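Local coordinates for beta sliding clamp (PDB 6DJ8), which probably forms, as a head-to-tail homodimer, a ring around DNA that tethers DNA polymerases and other proteins and makes replication processive, at residues L194-N199 against M203-T208; V183-S186 against K192-L195. All coordinates share one frame; numbering follows the deposited sequence.

Contact 1: L194-N199 against M203-T208; sequences LLVSTN and MSICKT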
ATOM      1  N   LEU A 194      18.192   3.976  32.666  1.00 43.71           N
ATOM      2  CA  LEU A 194      18.756   4.263  31.363  1.00 46.12           C
ATOM      3  C   LEU A 194      18.470   3.116  30.397  1.00 46.64           C
ATOM      4  O   LEU A 194      18.584   1.941  30.758  1.00 43.95           O
ATOM      5  CB  LEU A 194      20.259   4.516  31.529  1.00 51.56           C
ATOM      6  CG  LEU A 194      21.216   4.541  30.358  1.00 56.01           C
ATOM      7  CD1 LEU A 194      22.334   5.501  30.658  1.00 53.86           C
ATOM      8  CD2 LEU A 194      21.756   3.142  30.236  1.00 55.81           C
ATOM      9  N   LEU A 195      18.101   3.468  29.169  1.00 40.85           N
ATOM     10  CA  LEU A 195      17.855   2.508  28.101  1.00 39.46           C
ATOM     11  C   LEU A 195      18.878   2.695  26.988  1.00 37.27           C
ATOM     12  O   LEU A 195      19.195   3.825  26.608  1.00 36.77           O
ATOM     13  CB  LEU A 195      16.440   2.653  27.536  1.00 39.10           C
ATOM     14  CG  LEU A 195      15.318   2.057  28.383  1.00 42.73           C
ATOM     15  CD1 LEU A 195      15.038   2.872  29.643  1.00 44.17           C
ATOM     16  CD2 LEU A 195      14.066   1.875  27.562  1.00 36.02           C
ATOM     17  N   VAL A 196      19.389   1.584  26.468  1.00 33.79           N
ATOM     18  CA  VAL A 196      20.366   1.591  25.378  1.00 34.49           C
ATOM     19  C   VAL A 196      19.932   0.556  24.351  1.00 38.58           C
ATOM     20  O   VAL A 196      19.458  -0.524  24.718  1.00 34.95           O
ATOM     21  CB  VAL A 196      21.782   1.271  25.893  1.00 39.92           C
ATOM     22  CG1 VAL A 196      22.775   1.160  24.733  1.00 39.74           C
ATOM     23  CG2 VAL A 196      22.231   2.332  26.894  1.00 39.56           C
ATOM     24  N   SER A 197      20.090   0.874  23.065  1.00 31.70           N
ATOM     25  CA  SER A 197      19.909  -0.137  22.036  1.00 34.68           C
ATOM     26  C   SER A 197      20.900   0.100  20.910  1.00 36.92           C
ATOM     27  O   SER A 197      21.255   1.242  20.606  1.00 35.78           O
ATOM     28  CB  SER A 197      18.483  -0.136  21.464  1.00 33.18           C
ATOM     29  OG  SER A 197      18.174   1.132  20.915  1.00 35.76           O
ATOM     30  N   THR A 198      21.307  -0.988  20.258  1.00 36.50           N
ATOM     31  CA  THR A 198      22.247  -0.865  19.156  1.00 35.73           C
ATOM     32  C   THR A 198      22.186  -2.116  18.302  1.00 37.81           C
ATOM     33  O   THR A 198      21.803  -3.191  18.767  1.00 40.41           O
ATOM     34  CB  THR A 198      23.677  -0.677  19.664  1.00 35.22           C
ATOM     35  OG1 THR A 198      24.571  -0.487  18.555  1.00 28.93           O
ATOM     36  CG2 THR A 198      24.101  -1.937  20.422  1.00 36.88           C
ATOM     37  N   ASN A 199      22.612  -1.962  17.053  1.00 34.61           N
ATOM     38  CA  ASN A 199      22.801  -3.085  16.150  1.00 39.12           C
ATOM     39  C   ASN A 199      24.270  -3.273  15.821  1.00 39.69           C
ATOM     40  O   ASN A 199      24.600  -3.953  14.847  1.00 41.23           O
ATOM     41  CB  ASN A 199      21.976  -2.896  14.870  1.00 38.81           C
ATOM     42  CG  ASN A 199      22.579  -1.874  13.932  1.00 41.32           C
ATOM     43  OD1 ASN A 199      23.406  -1.036  14.335  1.00 36.23           O
ATOM     44  ND2 ASN A 199      22.194  -1.949  12.659  1.00 32.02           N
ATOM     45  N   MET A 203      23.317   3.440  17.471  1.00 32.74           N
ATOM     46  CA  MET A 203      22.963   3.201  18.859  1.00 32.73           C
ATOM     47  C   MET A 203      22.163   4.372  19.409  1.00 35.02           C
ATOM     48  O   MET A 203      22.513   5.535  19.182  1.00 34.20           O
ATOM     49  CB  MET A 203      24.231   2.995  19.727  1.00 34.46           C
ATOM     50  CG  MET A 203      23.953   3.099  21.233  1.00 34.05           C
ATOM     51  SD  MET A 203      25.466   2.922  22.260  1.00 39.61           S
ATOM     52  CE  MET A 203      25.913   1.253  21.895  1.00 36.95           C
ATOM     53  N   SER A 204      21.111   4.056  20.162  1.00 38.32           N
ATOM     54  CA  SER A 204      20.332   5.036  20.909  1.00 33.30           C
ATOM     55  C   SER A 204      20.568   4.875  22.415  1.00 39.64           C
ATOM     56  O   SER A 204      20.687   3.754  22.925  1.00 38.35           O
ATOM     57  CB  SER A 204      18.848   4.904  20.572  1.00 36.57           C
ATOM     58  OG  SER A 204      18.560   5.441  19.266  1.00 33.50           O
ATOM     59  N   ILE A 205      20.663   6.005  23.113  1.00 36.10           N
ATOM     60  CA  ILE A 205      20.810   6.069  24.565  1.00 40.52           C
ATOM     61  C   ILE A 205      19.794   7.065  25.101  1.00 39.22           C
ATOM     62  O   ILE A 205      19.856   8.254  24.765  1.00 39.24           O
ATOM     63  CB  ILE A 205      22.231   6.495  24.978  1.00 41.43           C
ATOM     64  CG1 ILE A 205      23.254   5.495  24.452  1.00 42.70           C
ATOM     65  CG2 ILE A 205      22.327   6.615  26.494  1.00 37.47           C
ATOM     66  CD1 ILE A 205      24.583   6.084  24.195  1.00 48.90           C
ATOM     67  N   CYS A 206      18.889   6.599  25.959  1.00 35.52           N
ATOM     68  CA  CYS A 206      17.848   7.434  26.556  1.00 37.71           C
ATOM     69  C   CYS A 206      17.989   7.361  28.066  1.00 46.61           C
ATOM     70  O   CYS A 206      17.764   6.302  28.660  1.00 46.34           O
ATOM     71  CB  CYS A 206      16.449   6.962  26.176  1.00 41.71           C
ATOM     72  SG  CYS A 206      15.979   7.322  24.523  1.00 50.93           S
ATOM     73  N   LYS A 207      18.353   8.475  28.680  1.00 44.39           N
ATOM     74  CA  LYS A 207      18.378   8.582  30.129  1.00 51.54           C
ATOM     75  C   LYS A 207      17.021   9.101  30.582  1.00 52.29           C
ATOM     76  O   LYS A 207      16.519  10.089  30.035  1.00 50.70           O
ATOM     77  CB  LYS A 207      19.501   9.528  30.564  1.00 42.04           C
ATOM     78  N   THR A 208      16.445   8.469  31.603  1.00 55.02           N
ATOM     79  CA  THR A 208      15.184   8.941  32.147  1.00 57.84           C
ATOM     80  C   THR A 208      15.464   9.789  33.369  1.00 59.88           C
ATOM     81  O   THR A 208      16.613  10.002  33.758  1.00 59.13           O
ATOM     82  CB  THR A 208      14.255   7.793  32.538  1.00 56.92           C
ATOM     83  OG1 THR A 208      14.799   7.118  33.685  1.00 57.95           O
ATOM     84  CG2 THR A 208      14.075   6.823  31.389  1.00 53.69           C
TER

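Contact 2: V183-S186 against K192-L195; sequences VYFS and KLLL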
ATOM      1  N   VAL A 183      16.645  -4.556  24.172  1.00 32.77           N
ATOM      2  CA  VAL A 183      16.783  -3.223  24.742  1.00 30.04           C
ATOM      3  C   VAL A 183      17.411  -3.407  26.115  1.00 35.78           C
ATOM      4  O   VAL A 183      16.939  -4.229  26.906  1.00 35.19           O
ATOM      5  CB  VAL A 183      15.424  -2.523  24.843  1.00 30.35           C
ATOM      6  CG1 VAL A 183      15.577  -1.186  25.527  1.00 36.14           C
ATOM      7  CG2 VAL A 183      14.806  -2.367  23.443  1.00 35.47           C
ATOM      8  N   TYR A 184      18.509  -2.691  26.378  1.00 33.26           N
ATOM      9  CA  TYR A 184      19.258  -2.851  27.622  1.00 34.17           C
ATOM     10  C   TYR A 184      18.790  -1.823  28.651  1.00 37.41           C
ATOM     11  O   TYR A 184      18.807  -0.615  28.389  1.00 38.24           O
ATOM     12  CB  TYR A 184      20.763  -2.723  27.355  1.00 33.45           C
ATOM     13  CG  TYR A 184      21.649  -2.875  28.573  1.00 41.65           C
ATOM     14  CD1 TYR A 184      21.479  -3.938  29.451  1.00 40.28           C
ATOM     15  CD2 TYR A 184      22.694  -1.977  28.816  1.00 40.34           C
ATOM     16  CE1 TYR A 184      22.310  -4.097  30.572  1.00 43.04           C
ATOM     17  CE2 TYR A 184      23.525  -2.121  29.927  1.00 46.00           C
ATOM     18  CZ  TYR A 184      23.323  -3.186  30.803  1.00 48.70           C
ATOM     19  OH  TYR A 184      24.138  -3.353  31.898  1.00 51.77           O
ATOM     20  N   PHE A 185      18.359  -2.308  29.810  1.00 34.27           N
ATOM     21  CA  PHE A 185      17.982  -1.459  30.931  1.00 33.81           C
ATOM     22  C   PHE A 185      19.118  -1.399  31.946  1.00 41.34           C
ATOM     23  O   PHE A 185      19.548  -2.436  32.461  1.00 43.47           O
ATOM     24  CB  PHE A 185      16.728  -1.989  31.617  1.00 36.75           C
ATOM     25  CG  PHE A 185      15.477  -1.769  30.823  1.00 37.26           C
ATOM     26  CD1 PHE A 185      15.219  -2.530  29.692  1.00 36.73           C
ATOM     27  CD2 PHE A 185      14.581  -0.774  31.183  1.00 36.55           C
ATOM     28  CE1 PHE A 185      14.052  -2.313  28.951  1.00 38.06           C
ATOM     29  CE2 PHE A 185      13.434  -0.554  30.444  1.00 40.88           C
ATOM     30  CZ  PHE A 185      13.167  -1.331  29.332  1.00 37.37           C
ATOM     31  N   SER A 186      19.556  -0.191  32.271  1.00 36.66           N
ATOM     32  CA  SER A 186      20.633  -0.007  33.242  1.00 45.35           C
ATOM     33  C   SER A 186      20.353   1.268  34.033  1.00 49.55           C
ATOM     34  O   SER A 186      19.295   1.891  33.886  1.00 44.24           O
ATOM     35  CB  SER A 186      21.990   0.027  32.528  1.00 46.90           C
ATOM     36  OG  SER A 186      23.021  -0.420  33.379  1.00 65.56           O
ATOM     37  N   LYS A 192      19.939   6.880  37.783  1.00 60.67           N
ATOM     38  CA  LYS A 192      18.790   7.120  36.919  1.00 61.68           C
ATOM     39  C   LYS A 192      18.641   5.993  35.908  1.00 54.24           C
ATOM     40  O   LYS A 192      19.617   5.532  35.309  1.00 46.52           O
ATOM     41  CB  LYS A 192      18.925   8.452  36.177  1.00 61.79           C
ATOM     42  CG  LYS A 192      19.124   9.661  37.075  1.00 71.57           C
ATOM     43  CD  LYS A 192      17.812  10.123  37.670  1.00 73.43           C
ATOM     44  CE  LYS A 192      17.974  11.467  38.357  1.00 74.91           C
ATOM     45  NZ  LYS A 192      18.448  12.526  37.421  1.00 73.60           N
ATOM     46  N   LEU A 193      17.406   5.567  35.713  1.00 54.53           N
ATOM     47  CA  LEU A 193      17.138   4.489  34.782  1.00 48.27           C
ATOM     48  C   LEU A 193      17.526   4.888  33.358  1.00 45.72           C
ATOM     49  O   LEU A 193      17.180   5.970  32.874  1.00 46.70           O
ATOM     50  CB  LEU A 193      15.665   4.118  34.849  1.00 44.24           C
ATOM     51  CG  LEU A 193      15.288   3.035  33.860  1.00 46.87           C
ATOM     52  CD1 LEU A 193      15.972   1.732  34.260  1.00 44.79           C
ATOM     53  CD2 LEU A 193      13.783   2.886  33.850  1.00 44.79           C
ATOM     54  N   LEU A 194      18.192   3.976  32.666  1.00 43.71           N
ATOM     55  CA  LEU A 194      18.756   4.263  31.363  1.00 46.12           C
ATOM     56  C   LEU A 194      18.470   3.116  30.397  1.00 46.64           C
ATOM     57  O   LEU A 194      18.584   1.941  30.758  1.00 43.95           O
ATOM     58  CB  LEU A 194      20.259   4.516  31.529  1.00 51.56           C
ATOM     59  CG  LEU A 194      21.216   4.541  30.358  1.00 56.01           C
ATOM     60  CD1 LEU A 194      22.334   5.501  30.658  1.00 53.86           C
ATOM     61  CD2 LEU A 194      21.756   3.142  30.236  1.00 55.81           C
ATOM     62  N   LEU A 195      18.101   3.468  29.169  1.00 40.85           N
ATOM     63  CA  LEU A 195      17.855   2.508  28.101  1.00 39.46           C
ATOM     64  C   LEU A 195      18.878   2.695  26.988  1.00 37.27           C
ATOM     65  O   LEU A 195      19.195   3.825  26.608  1.00 36.77           O
ATOM     66  CB  LEU A 195      16.440   2.653  27.536  1.00 39.10           C
ATOM     67  CG  LEU A 195      15.318   2.057  28.383  1.00 42.73           C
ATOM     68  CD1 LEU A 195      15.038   2.872  29.643  1.00 44.17           C
ATOM     69  CD2 LEU A 195      14.066   1.875  27.562  1.00 36.02           C
TER

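Contact 1: L194-N199 against M203-T208
Met203 lies against Thr198 at the closed end of this antiparallel pair, and here the packing is tightest. With CG anti to the backbone N (chi1 165°) and a bend at chi3 (-65°), the methionine folds its methyl back across the threonine, CE standing 3.7 Å from Thr198 CB, while its sulfur meets Val196, the next residue on that face, SD to CG1 at 4.1 Å. The CA atoms of Thr198 and Met203 are 4.1 Å apart. Farther along the same face, Val196 and Ile205 run side by side, CG2 of the valine 4.1 Å from CG1 of the isoleucine. Four backbone hydrogen bonds, from the pairs Leu195-Cys206 and Ser197-Ser204, join the strands; Leu195 N to Cys206 O, 2.9 Å, is nearly straight (178°). On the other face Ser197 and Ser204 are buried but polar: Ser197 OG bonds the carbonyl oxygen of Ile167, and Ser204 OG is held by His385 ND1 and the carbonyl oxygen of Arg166. Packing is looser toward the partly exposed Lys207 and Thr208, where Leu195 CD1 approaches Thr208 CG2 no closer than 4.4 Å. The bound peptide packs apolar side chains on Thr198 and Met203, so the tight end also borders the ligand site. The whole is a beta hairpin within the central domain of a bacterial sliding clamp.

Contact 2: V183-S186 against K192-L195
The ring of Phe185 and the isobutyl group of Leu195 stand side by side and point the same way, the leucine lying over one ring face. The evidence is a CH-pi contact: Leu195 CG is 4.1 Å from the ring centroid of Phe185 and 21° off the ring normal, displaced toward the rim. Both residues have CG anti to their own carbonyl carbon (chi1 -73° for Phe185), which brings the two side chains up together from a non-hydrogen-bonded pair. Leu193 approaches the same ring differently, at its edge, with CD1 4.2 Å from Phe185 CD2. Val183 crosses the end of Leu195, CG1 to CD2 at 4.0 Å. These residues belong to the beta hairpin of strands 182-187 and 192-198 in the clamp's central domain, and helix 157-167 covers Val183 and Leu195. The opposite face carries Ser186 and Leu194, a hydrogen-bonded pair in which Ser186 CB meets Leu194 CD2 at 3.9 Å. Their two backbone bonds differ in shape: Ser186 N lies in the plane of the Leu194 carbonyl, 2.8 Å from its O, whereas Leu194 N, 2.7 Å from Ser186 O, stands above the plane of the Ser186 carbonyl (36° out of it). Beyond this pair, Lys192 turns away and its NZ forms a salt bridge with Glu209.

How the contacts relate
Strand 192-198 is common to both contacts: it pairs with 202-211 in contact 1 and with 182-187 in contact 2, making a three-stranded antiparallel meander within one sheet, and Leu194 and Leu195 serve in both. The centres lie about 7 Å apart. Contact 1 is the more enclosed, with nine of ten touching residues buried against five of eight in contact 2. Its chemistry mixes an apolar face of aliphatic side chains and one methionine with buried serines, whereas contact 2 relies on an aromatic ring packed by leucines. Probable hydrogen bonds join the two contacts: Thr208 OG1 to Leu193 O (2.8 Å) and Tyr184 N to Val196 O (2.9 Å).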